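Local coordinates for protein predicted DNA-binding transcriptional regulator (Aliivibrio fischeri ES114, PDB 7DWN) that probably binds promoter DNA as a tetrameric transcriptional regulator of the LysR family and so controls the expression of target genes, at residues A[104-107]-A[108-112]; A[133-136]-A[137-141]; A[199-202]-A[203-206]; A[224-227]-A[228-231]; A[243-246]-A[247-250]. One frame throughout, in Å; residues are numbered along the deposited sequence.

Contact 1: residues A[104-107]-A[108-112]; sequences ATSL and IPKMQ
K110 folds its long side chain back over the turn before it and lays its end on S106 and L107. The chain leaves with CG beside its own backbone N (chi1 -56°) and bends again at chi3, which carries CE to 3.2 Å from S106 O and NZ to 3.6 Å from L107 CD2. The contact with S106 O is one of carbon against carbonyl; the ammonium group lies near that oxygen, but at an angle too poor for a hydrogen bond.

P109 sets the backbone pattern here. The helix kinks where this residue has no N-H to give to T105 O, and the ring stands there instead, CG resting 3.3 Å from that oxygen. Regular pairing holds on each side of the break: I108 N donates to A104 O at 2.9 Å, and M111 N to L107 O at 3.1 Å in a nearly straight bond.

Another flank is mostly apolar. I108 CD1 lies 4.1 Å from A104 CB, and the M111 chain, bent at chi3, swings CE back to 4.3 Å from L107 CB. A104, I108 and L107 pack on strand residues V126 and L147, and M111 on helix 279-290. The second subunit reaches A104, T105 and I108 through its M226, and P109 through its N233.

The chemistry is that of a proline inside a helix: it takes away one main-chain bond, its ring fills the place of that bond, and the aliphatic part of K110 covers the next carbonyl.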
loop_
_atom_site.group_PDB
_atom_site.type_symbol
_atom_site.label_atom_id
_atom_site.label_comp_id
_atom_site.label_asym_id
_atom_site.label_seq_id
_atom_site.Cartn_x
_atom_site.Cartn_y
_atom_site.Cartn_z
ATOM N N ALA A 104 -6.924 29.477 7.952
ATOM C CA ALA A 104 -7.047 29.911 6.569
ATOM C C ALA A 104 -7.982 31.109 6.463
ATOM O O ALA A 104 -7.616 32.145 5.897
ATOM C CB ALA A 104 -7.520 28.749 5.696
ATOM N N THR A 105 -9.173 31.010 7.063
ATOM C CA THR A 105 -10.124 32.118 7.014
ATOM C C THR A 105 -9.587 33.377 7.689
ATOM O O THR A 105 -10.005 34.487 7.341
ATOM C CB THR A 105 -11.449 31.707 7.661
ATOM O OG1 THR A 105 -11.217 31.286 9.011
ATOM C CG2 THR A 105 -12.100 30.572 6.881
ATOM N N SER A 106 -8.676 33.236 8.655
ATOM C CA SER A 106 -8.161 34.415 9.341
ATOM C C SER A 106 -6.988 35.042 8.597
ATOM O O SER A 106 -6.902 36.272 8.495
ATOM C CB SER A 106 -7.747 34.056 10.770
ATOM O OG SER A 106 -7.194 35.175 11.442
ATOM N N LEU A 107 -6.082 34.219 8.069
ATOM C CA LEU A 107 -4.811 34.676 7.516
ATOM C C LEU A 107 -4.844 34.908 6.010
ATOM O O LEU A 107 -4.233 35.868 5.534
ATOM C CB LEU A 107 -3.706 33.663 7.840
ATOM C CG LEU A 107 -3.453 33.335 9.315
ATOM C CD1 LEU A 107 -2.227 32.444 9.470
ATOM C CD2 LEU A 107 -3.299 34.610 10.126
ATOM N N ILE A 108 -5.526 34.051 5.240
ATOM C CA ILE A 108 -5.440 34.144 3.780
ATOM C C ILE A 108 -5.974 35.465 3.244
ATOM O O ILE A 108 -5.380 36.002 2.303
ATOM C CB ILE A 108 -6.097 32.917 3.131
ATOM C CG1 ILE A 108 -5.061 31.811 2.914
ATOM C CG2 ILE A 108 -6.750 33.283 1.805
ATOM C CD1 ILE A 108 -4.581 31.141 4.178
ATOM N N PRO A 109 -7.073 36.038 3.756
ATOM C CA PRO A 109 -7.499 37.350 3.224
ATOM C C PRO A 109 -6.463 38.455 3.400
ATOM O O PRO A 109 -6.239 39.241 2.465
ATOM C CB PRO A 109 -8.794 37.642 4.000
ATOM C CG PRO A 109 -8.844 36.635 5.123
ATOM C CD PRO A 109 -8.114 35.441 4.609
ATOM N N LYS A 110 -5.817 38.536 4.566
ATOM C CA LYS A 110 -4.779 39.543 4.770
ATOM C C LYS A 110 -3.586 39.315 3.842
ATOM O O LYS A 110 -3.054 40.265 3.257
ATOM C CB LYS A 110 -4.346 39.541 6.237
ATOM C CG LYS A 110 -5.502 39.755 7.214
ATOM C CD LYS A 110 -5.050 39.655 8.661
ATOM C CE LYS A 110 -4.468 38.285 8.956
ATOM N NZ LYS A 110 -4.526 37.962 10.406
ATOM N N MET A 111 -3.156 38.059 3.695
ATOM C CA MET A 111 -2.122 37.713 2.719
ATOM C C MET A 111 -2.526 38.132 1.310
ATOM O O MET A 111 -1.709 38.658 0.541
ATOM C CB MET A 111 -1.881 36.206 2.761
ATOM C CG MET A 111 -0.445 35.760 2.875
ATOM S SD MET A 111 -0.391 33.959 2.848
ATOM C CE MET A 111 -1.704 33.573 4.006
ATOM N N GLN A 112 -3.784 37.873 0.951
ATOM C CA GLN A 112 -4.290 38.189 -0.377
ATOM C C GLN A 112 -4.229 39.683 -0.634
ATOM O O GLN A 112 -3.927 40.120 -1.750
ATOM C CB GLN A 112 -5.727 37.679 -0.508
ATOM C CG GLN A 112 -6.328 37.797 -1.896
ATOM C CD GLN A 112 -5.925 36.651 -2.799
ATOM O OE1 GLN A 112 -5.177 35.760 -2.394
ATOM N NE2 GLN A 112 -6.422 36.664 -4.030
#

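Contact 2: residues A[133-136]-A[137-141]; sequences EATK and ELREG
K136 and E140, one helical turn apart, meet through a salt bridge in which K136 NZ donates to E140 OE1 at 2.6 Å. The lysine is stretched along most of its length and turns only at chi4 (-65°), and that last bend drops the ammonium onto the carboxylate. It arrives from above the carboxylate plane, 50° out of it. Both residues are exposed, so solvent probably weakens the pair.

R139 reaches back along the helix. Its chain bends at chi3 and brings the guanidinium over the first turn, with K136 CA 3.4 Å above one face and T135 O over that same face, both toward the rim. NH1 comes to 3.4 Å from T135 CG2, and NH2 lies equally near K136 CB. The lysine and arginine chains cross at about a right angle, and K136 NZ stays 6.5 Å from R139 NH2. The guanidinium is held in turn by Y159, whose hydroxyl is hydrogen-bonded to NH1.

Beneath these side chains runs the backbone pairing of a short helix. E133, at the N-cap position, offers its O to E137 N at 2.7 Å; A134, T135 and K136 then accept from L138, R139 and E140. E137 CG lies 3.1 Å from E133 O. At the far end G141 leaves the helix with positive phi, its amide making only weak bonds back into the last turn.

The helix follows strand 123-128 and leads to strand 145-149. Its inner side packs on loop residues, A134 on I129 and L138 on C143, while K136, R139 and E140 lie on the exposed side.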
loop_
_atom_site.group_PDB
_atom_site.type_symbol
_atom_site.label_atom_id
_atom_site.label_comp_id
_atom_site.label_asym_id
_atom_site.label_seq_id
_atom_site.Cartn_x
_atom_site.Cartn_y
_atom_site.Cartn_z
ATOM N N GLU A 133 -2.294 13.139 8.401
ATOM C CA GLU A 133 -1.338 12.906 7.329
ATOM C C GLU A 133 -0.708 14.186 6.793
ATOM O O GLU A 133 0.049 14.120 5.817
ATOM C CB GLU A 133 -2.004 12.137 6.179
ATOM C CG GLU A 133 -2.393 10.709 6.534
ATOM C CD GLU A 133 -1.190 9.828 6.823
ATOM O OE1 GLU A 133 -0.078 10.163 6.364
ATOM O OE2 GLU A 133 -1.356 8.799 7.512
ATOM N N ALA A 134 -0.983 15.342 7.406
ATOM C CA ALA A 134 -0.442 16.603 6.903
ATOM C C ALA A 134 1.081 16.589 6.880
ATOM O O ALA A 134 1.700 17.153 5.970
ATOM C CB ALA A 134 -0.950 17.767 7.749
ATOM N N THR A 135 1.703 15.957 7.876
ATOM C CA THR A 135 3.158 15.842 7.901
ATOM C C THR A 135 3.661 15.064 6.688
ATOM O O THR A 135 4.580 15.503 5.979
ATOM C CB THR A 135 3.591 15.166 9.203
ATOM O OG1 THR A 135 2.808 15.683 10.286
ATOM C CG2 THR A 135 5.047 15.434 9.494
ATOM N N LYS A 136 3.051 13.908 6.426
ATOM C CA LYS A 136 3.422 13.111 5.263
ATOM C C LYS A 136 3.095 13.841 3.965
ATOM O O LYS A 136 3.862 13.771 2.996
ATOM C CB LYS A 136 2.713 11.758 5.324
ATOM C CG LYS A 136 3.009 10.823 4.166
ATOM C CD LYS A 136 2.470 9.432 4.458
ATOM C CE LYS A 136 2.548 8.535 3.237
ATOM N NZ LYS A 136 1.669 9.024 2.140
ATOM N N GLU A 137 1.960 14.546 3.924
ATOM C CA GLU A 137 1.613 15.326 2.739
ATOM C C GLU A 137 2.658 16.401 2.464
ATOM O O GLU A 137 2.984 16.682 1.304
ATOM C CB GLU A 137 0.231 15.961 2.912
ATOM C CG GLU A 137 -0.913 14.967 3.042
ATOM C CD GLU A 137 -1.496 14.557 1.707
ATOM O OE1 GLU A 137 -1.620 15.426 0.820
ATOM O OE2 GLU A 137 -1.834 13.366 1.545
ATOM N N LEU A 138 3.192 17.012 3.523
ATOM C CA LEU A 138 4.224 18.028 3.357
ATOM C C LEU A 138 5.529 17.407 2.877
ATOM O O LEU A 138 6.225 17.987 2.035
ATOM C CB LEU A 138 4.429 18.776 4.675
ATOM C CG LEU A 138 5.163 20.118 4.646
ATOM C CD1 LEU A 138 4.422 21.116 3.773
ATOM C CD2 LEU A 138 5.322 20.657 6.058
ATOM N N ARG A 139 5.873 16.225 3.397
ATOM C CA ARG A 139 7.092 15.554 2.952
ATOM C C ARG A 139 7.005 15.159 1.480
ATOM O O ARG A 139 7.934 15.406 0.703
ATOM C CB ARG A 139 7.373 14.323 3.814
ATOM C CG ARG A 139 7.985 14.630 5.162
ATOM C CD ARG A 139 8.537 13.365 5.795
ATOM N NE ARG A 139 7.553 12.287 5.799
ATOM C CZ ARG A 139 6.661 12.091 6.765
ATOM N NH1 ARG A 139 6.627 12.901 7.813
ATOM N NH2 ARG A 139 5.802 11.083 6.684
ATOM N N GLU A 140 5.888 14.546 1.078
ATOM C CA GLU A 140 5.773 14.014 -0.276
ATOM C C GLU A 140 5.711 15.105 -1.337
ATOM O O GLU A 140 5.916 14.812 -2.519
ATOM C CB GLU A 140 4.534 13.123 -0.393
ATOM C CG GLU A 140 4.536 11.919 0.530
ATOM C CD GLU A 140 3.303 11.056 0.356
ATOM O OE1 GLU A 140 3.437 9.814 0.396
ATOM O OE2 GLU A 140 2.203 11.619 0.171
ATOM N N GLY A 141 5.432 16.344 -0.947
ATOM C CA GLY A 141 5.264 17.423 -1.894
ATOM C C GLY A 141 3.840 17.691 -2.322
ATOM O O GLY A 141 3.636 18.433 -3.290
#

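Contact 3: residues A[199-202]-A[203-206]; sequences TSYM and GRQV
R204 and Q205 both reach back to carbonyls at the start of their helix, both donating through side-chain N-H groups. R204 NE donates to T199 O at 3.1 Å. The oxygen lies in the guanidinium plane, but the donor stands above the carbonyl plane, 49° out of it. Q205 bends at chi2 and brings NE2 to 3.3 Å from Y201 O, again from above the carbonyl plane. Since Q205 N also donates to that oxygen, two N-H groups of one residue grip it.

The capping bond is weaker. S200 is the N-cap; its OG sits between the backbone N and the carbonyl carbon (chi1 69°) and accepts from G203 N in a long bond of 3.3 Å. The same hydroxyl is hydrogen-bonded to S197 O. Regular pairing follows, with R204 N on S200 O at 2.7 Å and V206 N on M202 O.

The remaining contacts are van der Waals and involve flat groups. Y201 CA lies 3.4 Å above one face of the R204 guanidinium, whose plane stands 66° from the tyrosine ring; NH2 lies near the ring plane at its edge. Q205 CG covers a face of that ring, and NE2 comes to 3.6 Å from Y201 CE1. The Y201 hydroxyl is bonded to E267 N.

This is a capped helix N-terminus between strands 191-195 and 215-221 of a beta-alpha-beta unit. One backbone amide, M202 N, holds a MES buffer molecule there, probably from the crystallisation liquor, which is consistent with the effector cleft of LysR-type, periplasmic-binding-protein-like domains.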
loop_
_atom_site.group_PDB
_atom_site.type_symbol
_atom_site.label_atom_id
_atom_site.label_comp_id
_atom_site.label_asym_id
_atom_site.label_seq_id
_atom_site.Cartn_x
_atom_site.Cartn_y
_atom_site.Cartn_z
ATOM N N THR A 199 -8.308 15.098 22.398
ATOM C CA THR A 199 -7.011 14.761 21.826
ATOM C C THR A 199 -6.523 15.783 20.808
ATOM O O THR A 199 -5.337 15.766 20.457
ATOM C CB THR A 199 -7.057 13.376 21.170
ATOM O OG1 THR A 199 -8.105 13.339 20.192
ATOM C CG2 THR A 199 -7.298 12.297 22.220
ATOM N N SER A 200 -7.398 16.660 20.320
ATOM C CA SER A 200 -6.967 17.731 19.438
ATOM C C SER A 200 -6.109 18.733 20.208
ATOM O O SER A 200 -6.011 18.700 21.438
ATOM C CB SER A 200 -8.172 18.429 18.810
ATOM O OG SER A 200 -8.895 19.167 19.780
ATOM N N TYR A 201 -5.486 19.643 19.459
ATOM C CA TYR A 201 -4.562 20.603 20.055
ATOM C C TYR A 201 -5.272 21.510 21.059
ATOM O O TYR A 201 -4.881 21.593 22.231
ATOM C CB TYR A 201 -3.891 21.412 18.941
ATOM C CG TYR A 201 -3.122 22.620 19.412
ATOM C CD1 TYR A 201 -1.896 22.483 20.047
ATOM C CD2 TYR A 201 -3.612 23.901 19.201
ATOM C CE1 TYR A 201 -1.189 23.587 20.470
ATOM C CE2 TYR A 201 -2.912 25.011 19.619
ATOM C CZ TYR A 201 -1.703 24.848 20.253
ATOM O OH TYR A 201 -1.000 25.949 20.671
ATOM N N MET A 202 -6.341 22.183 20.618
ATOM C CA MET A 202 -7.078 23.075 21.511
ATOM C C MET A 202 -7.732 22.306 22.658
ATOM O O MET A 202 -7.787 22.795 23.796
ATOM C CB MET A 202 -8.121 23.864 20.716
ATOM C CG MET A 202 -7.518 24.782 19.659
ATOM S SD MET A 202 -8.749 25.795 18.816
ATOM C CE MET A 202 -7.703 27.004 18.007
ATOM N N GLY A 203 -8.227 21.097 22.380
ATOM C CA GLY A 203 -8.753 20.263 23.449
ATOM C C GLY A 203 -7.690 19.878 24.460
ATOM O O GLY A 203 -7.940 19.884 25.671
ATOM N N ARG A 204 -6.488 19.544 23.980
ATOM C CA ARG A 204 -5.385 19.260 24.892
ATOM C C ARG A 204 -5.017 20.485 25.719
ATOM O O ARG A 204 -4.553 20.346 26.855
ATOM C CB ARG A 204 -4.167 18.750 24.115
ATOM C CG ARG A 204 -4.293 17.303 23.657
ATOM C CD ARG A 204 -3.019 16.783 22.995
ATOM N NE ARG A 204 -2.891 17.196 21.599
ATOM C CZ ARG A 204 -1.984 18.059 21.152
ATOM N NH1 ARG A 204 -1.115 18.605 21.992
ATOM N NH2 ARG A 204 -1.941 18.373 19.863
ATOM N N GLN A 205 -5.223 21.689 25.176
ATOM C CA GLN A 205 -4.972 22.882 25.979
ATOM C C GLN A 205 -6.040 23.064 27.055
ATOM O O GLN A 205 -5.721 23.422 28.196
ATOM C CB GLN A 205 -4.890 24.119 25.084
ATOM C CG GLN A 205 -3.864 24.015 23.961
ATOM C CD GLN A 205 -2.537 23.442 24.420
ATOM O OE1 GLN A 205 -1.922 23.939 25.365
ATOM N NE2 GLN A 205 -2.087 22.387 23.748
ATOM N N VAL A 206 -7.310 22.823 26.717
ATOM C CA VAL A 206 -8.380 22.955 27.710
ATOM C C VAL A 206 -8.220 21.920 28.824
ATOM O O VAL A 206 -8.549 22.185 29.996
ATOM C CB VAL A 206 -9.759 22.846 27.026
ATOM C CG1 VAL A 206 -10.883 22.863 28.055
ATOM C CG2 VAL A 206 -9.940 23.976 26.026
#

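Contact 4: residues A[224-227]-A[228-231]; sequences TDML and KILV
K228 NZ is gripped by several groups: it donates to a water at 2.9 Å, is hydrogen-bonded to S244 O, and has E248 as a long, weak ionic partner. The water donates in turn to D225 OD1 at 2.6 Å, bridging two charges that stand 4.6 Å apart from OD1 to NZ, beyond a direct salt bridge. K228 runs fully extended, its CG anti to the backbone N (chi1 173°), and this carries the ammonium well past the aspartate; only its CD comes near, 4.0 Å from D225 OD1.

The other carboxylate oxygen faces hydrocarbon, D225 OD2 lying 4.1 Å from I229 CD1. I229 also lays its CG1 against the main chain, 3.2 Å from D225 O, the carbonyl that accepts from its own amide. On the next flank M226 curls back so that its CE touches I229 CB and L230 CG, each at 4.4 Å. Four successive amides, from K228 to V231, complete the regular helical pairing.

Strands of two sheets cover the buried flank: L227 and L230 rest on F219 of strand 215-221 and on L194 of strand 191-195, and V231 joins them on L194. Strand 238-241 meets T224, L227, K228 and V231. M226 touches F219 and also packs on the second subunit, as I229 does on P109 of that subunit, so helix 224-232 lies between strands of its own subunit and the partner's helix 101-114.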
loop_
_atom_site.group_PDB
_atom_site.type_symbol
_atom_site.label_atom_id
_atom_site.label_comp_id
_atom_site.label_asym_id
_atom_site.label_seq_id
_atom_site.Cartn_x
_atom_site.Cartn_y
_atom_site.Cartn_z
ATOM N N THR A 224 -13.880 25.002 15.130
ATOM C CA THR A 224 -14.052 26.164 15.996
ATOM C C THR A 224 -15.306 26.944 15.628
ATOM O O THR A 224 -16.022 27.433 16.509
ATOM C CB THR A 224 -12.818 27.063 15.914
ATOM O OG1 THR A 224 -11.721 26.434 16.588
ATOM C CG2 THR A 224 -13.087 28.425 16.540
ATOM N N ASP A 225 -15.592 27.064 14.332
ATOM C CA ASP A 225 -16.775 27.802 13.906
ATOM C C ASP A 225 -18.052 27.147 14.418
ATOM O O ASP A 225 -19.015 27.844 14.758
ATOM C CB ASP A 225 -16.790 27.914 12.381
ATOM C CG ASP A 225 -17.432 29.197 11.896
ATOM O OD1 ASP A 225 -16.980 30.287 12.314
ATOM O OD2 ASP A 225 -18.383 29.113 11.090
ATOM N N MET A 226 -18.069 25.815 14.504
ATOM C CA MET A 226 -19.222 25.111 15.055
ATOM C C MET A 226 -19.457 25.494 16.515
ATOM O O MET A 226 -20.580 25.845 16.910
ATOM C CB MET A 226 -19.008 23.602 14.919
ATOM C CG MET A 226 -20.264 22.759 15.004
ATOM S SD MET A 226 -21.366 23.037 13.608
ATOM C CE MET A 226 -22.600 24.098 14.356
ATOM N N LEU A 227 -18.401 25.418 17.333
ATOM C CA LEU A 227 -18.506 25.813 18.735
ATOM C C LEU A 227 -18.903 27.276 18.867
ATOM O O LEU A 227 -19.694 27.633 19.744
ATOM C CB LEU A 227 -17.183 25.563 19.460
ATOM C CG LEU A 227 -16.644 24.135 19.511
ATOM C CD1 LEU A 227 -15.416 24.075 20.405
ATOM C CD2 LEU A 227 -17.712 23.180 20.003
ATOM N N LYS A 228 -18.357 28.135 18.004
ATOM C CA LYS A 228 -18.692 29.555 18.039
ATOM C C LYS A 228 -20.177 29.772 17.771
ATOM O O LYS A 228 -20.844 30.538 18.478
ATOM C CB LYS A 228 -17.835 30.305 17.018
ATOM C CG LYS A 228 -18.189 31.767 16.825
ATOM C CD LYS A 228 -17.303 32.384 15.754
ATOM C CE LYS A 228 -17.700 33.814 15.446
ATOM N NZ LYS A 228 -16.883 34.374 14.334
ATOM N N ILE A 229 -20.713 29.088 16.755
ATOM C CA ILE A 229 -22.132 29.210 16.435
ATOM C C ILE A 229 -22.985 28.730 17.599
ATOM O O ILE A 229 -23.962 29.386 17.985
ATOM C CB ILE A 229 -22.458 28.446 15.139
ATOM C CG1 ILE A 229 -21.851 29.164 13.934
ATOM C CG2 ILE A 229 -23.958 28.305 14.975
ATOM C CD1 ILE A 229 -22.122 28.481 12.624
ATOM N N LEU A 230 -22.627 27.588 18.193
ATOM C CA LEU A 230 -23.439 27.086 19.298
ATOM C C LEU A 230 -23.331 27.975 20.533
ATOM O O LEU A 230 -24.288 28.067 21.309
ATOM C CB LEU A 230 -23.061 25.644 19.630
ATOM C CG LEU A 230 -23.607 24.617 18.635
ATOM C CD1 LEU A 230 -23.632 23.231 19.251
ATOM C CD2 LEU A 230 -24.992 25.017 18.144
ATOM N N VAL A 231 -22.189 28.639 20.728
ATOM C CA VAL A 231 -22.077 29.630 21.796
ATOM C C VAL A 231 -23.018 30.795 21.530
ATOM O O VAL A 231 -23.754 31.240 22.418
ATOM C CB VAL A 231 -20.620 30.109 21.939
ATOM C CG1 VAL A 231 -20.555 31.383 22.770
ATOM C CG2 VAL A 231 -19.767 29.029 22.571
HETATM O O HOH W 1 -17.084 32.849 11.882
#

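Contact 5: residues A[243-246]-A[247-250]; sequences YSIQ and EELA
I245 occupies the N-cap position of the short helix 246-250 and supplies its first accepting carbonyl: L249 N donates to I245 O at 2.9 Å, 164° at the hydrogen. One residue on, A250 N donates to Q246 O at the same length but less straight, 146°. Being an isoleucine, the N-cap residue has no side-chain acceptor to offer the first turn.

The polar groups leading into the helix find their partners nearby. S244 OG is hydrogen-bonded to P241 O, which ties the serine to the end of strand 238-241. Q246 NE2 makes a weak bond back to A242 O, so the glutamine also turns towards the residues before the helix. At the other end A250 O accepts from K252 NZ. Y243 OH is bonded to S102 OG, joining the start of this segment to helix 101-114.

E248 turns back on its own N-cap. A bend at chi2 (72°) brings OE2 to 3.2 Å from I245 CA, a contact with carbon. The carboxylate therefore lies beside the loop before the helix, where a nearby lysine of helix 224-232 would probably favour its charged form.

The apolar side rests on I245 and L249, whose side chains cross at a slant and meet through methyl and methylene groups. V172 of strand 160-174 packs on I245, while V254 and I256 of strand 254-256 cover L249. L249 CD1 lies 3.5 Å from I245 O and 4.0 Å from I245 CG1.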
loop_
_atom_site.group_PDB
_atom_site.type_symbol
_atom_site.label_atom_id
_atom_site.label_comp_id
_atom_site.label_asym_id
_atom_site.label_seq_id
_atom_site.Cartn_x
_atom_site.Cartn_y
_atom_site.Cartn_z
ATOM N N TYR A 243 -8.803 35.338 17.926
ATOM C CA TYR A 243 -8.856 35.959 16.606
ATOM C C TYR A 243 -10.158 35.667 15.874
ATOM O O TYR A 243 -10.460 36.340 14.882
ATOM C CB TYR A 243 -7.666 35.509 15.752
ATOM C CG TYR A 243 -7.579 34.015 15.525
ATOM C CD1 TYR A 243 -8.357 33.392 14.556
ATOM C CD2 TYR A 243 -6.703 33.229 16.265
ATOM C CE1 TYR A 243 -8.279 32.034 14.342
ATOM C CE2 TYR A 243 -6.616 31.865 16.054
ATOM C CZ TYR A 243 -7.410 31.273 15.091
ATOM O OH TYR A 243 -7.331 29.918 14.871
ATOM N N SER A 244 -10.935 34.688 16.332
ATOM C CA SER A 244 -12.161 34.294 15.654
ATOM C C SER A 244 -13.413 34.924 16.251
ATOM O O SER A 244 -14.499 34.747 15.691
ATOM C CB SER A 244 -12.309 32.768 15.674
ATOM O OG SER A 244 -12.708 32.310 16.956
ATOM N N ILE A 245 -13.295 35.646 17.365
ATOM C CA ILE A 245 -14.463 36.206 18.036
ATOM C C ILE A 245 -14.228 37.671 18.377
ATOM O O ILE A 245 -14.821 38.198 19.325
ATOM C CB ILE A 245 -14.808 35.408 19.308
ATOM C CG1 ILE A 245 -13.601 35.363 20.248
ATOM C CG2 ILE A 245 -15.277 34.004 18.951
ATOM C CD1 ILE A 245 -13.909 34.790 21.607
ATOM N N GLN A 246 -13.366 38.343 17.611
ATOM C CA GLN A 246 -13.034 39.730 17.929
ATOM C C GLN A 246 -14.227 40.654 17.723
ATOM O O GLN A 246 -14.483 41.536 18.551
ATOM C CB GLN A 246 -11.842 40.194 17.092
ATOM C CG GLN A 246 -10.506 39.641 17.560
ATOM C CD GLN A 246 -10.215 39.959 19.016
ATOM O OE1 GLN A 246 -10.562 41.031 19.514
ATOM N NE2 GLN A 246 -9.576 39.024 19.708
ATOM N N GLU A 247 -14.973 40.471 16.631
ATOM C CA GLU A 247 -16.131 41.328 16.391
ATOM C C GLU A 247 -17.271 41.002 17.347
ATOM O O GLU A 247 -17.988 41.904 17.792
ATOM C CB GLU A 247 -16.591 41.203 14.939
ATOM C CG GLU A 247 -15.697 41.941 13.957
ATOM C CD GLU A 247 -16.052 41.660 12.511
ATOM O OE1 GLU A 247 -17.140 41.100 12.259
ATOM O OE2 GLU A 247 -15.238 41.996 11.625
ATOM N N GLU A 248 -17.454 39.721 17.675
ATOM C CA GLU A 248 -18.482 39.351 18.642
ATOM C C GLU A 248 -18.167 39.922 20.020
ATOM O O GLU A 248 -19.066 40.388 20.729
ATOM C CB GLU A 248 -18.628 37.830 18.707
ATOM C CG GLU A 248 -19.270 37.198 17.475
ATOM C CD GLU A 248 -18.358 37.199 16.264
ATOM O OE1 GLU A 248 -18.873 37.247 15.127
ATOM O OE2 GLU A 248 -17.124 37.159 16.449
ATOM N N LEU A 249 -16.892 39.888 20.418
ATOM C CA LEU A 249 -16.480 40.582 21.634
ATOM C C LEU A 249 -16.725 42.079 21.515
ATOM O O LEU A 249 -17.178 42.723 22.470
ATOM C CB LEU A 249 -15.004 40.306 21.924
ATOM C CG LEU A 249 -14.603 38.928 22.454
ATOM C CD1 LEU A 249 -13.105 38.718 22.307
ATOM C CD2 LEU A 249 -15.022 38.770 23.907
ATOM N N ALA A 250 -16.437 42.650 20.342
ATOM C CA ALA A 250 -16.622 44.083 20.136
ATOM C C ALA A 250 -18.098 44.450 20.092
ATOM O O ALA A 250 -18.505 45.481 20.641
ATOM C CB ALA A 250 -15.920 44.520 18.851
#

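Along the chain the contacts come in numerical order, all five in the substrate-binding region typical of LysR proteins. Contacts 1 and 2 lie on helices 101-114 and 134-140, their centres about 22 Å apart and without touching. Contacts 3, 4 and 5 gather more closely: the centres of 4 and 5 are about 12 Å apart, those of 3 and 4 about 16 Å, and each of the three touches the other two. Y243 of contact 5 also reaches S106 of contact 1. Contacts 1 and 4 do not touch within one chain, yet each meets the other's helix across the subunit interface, so the same two helices serve both fold and assembly.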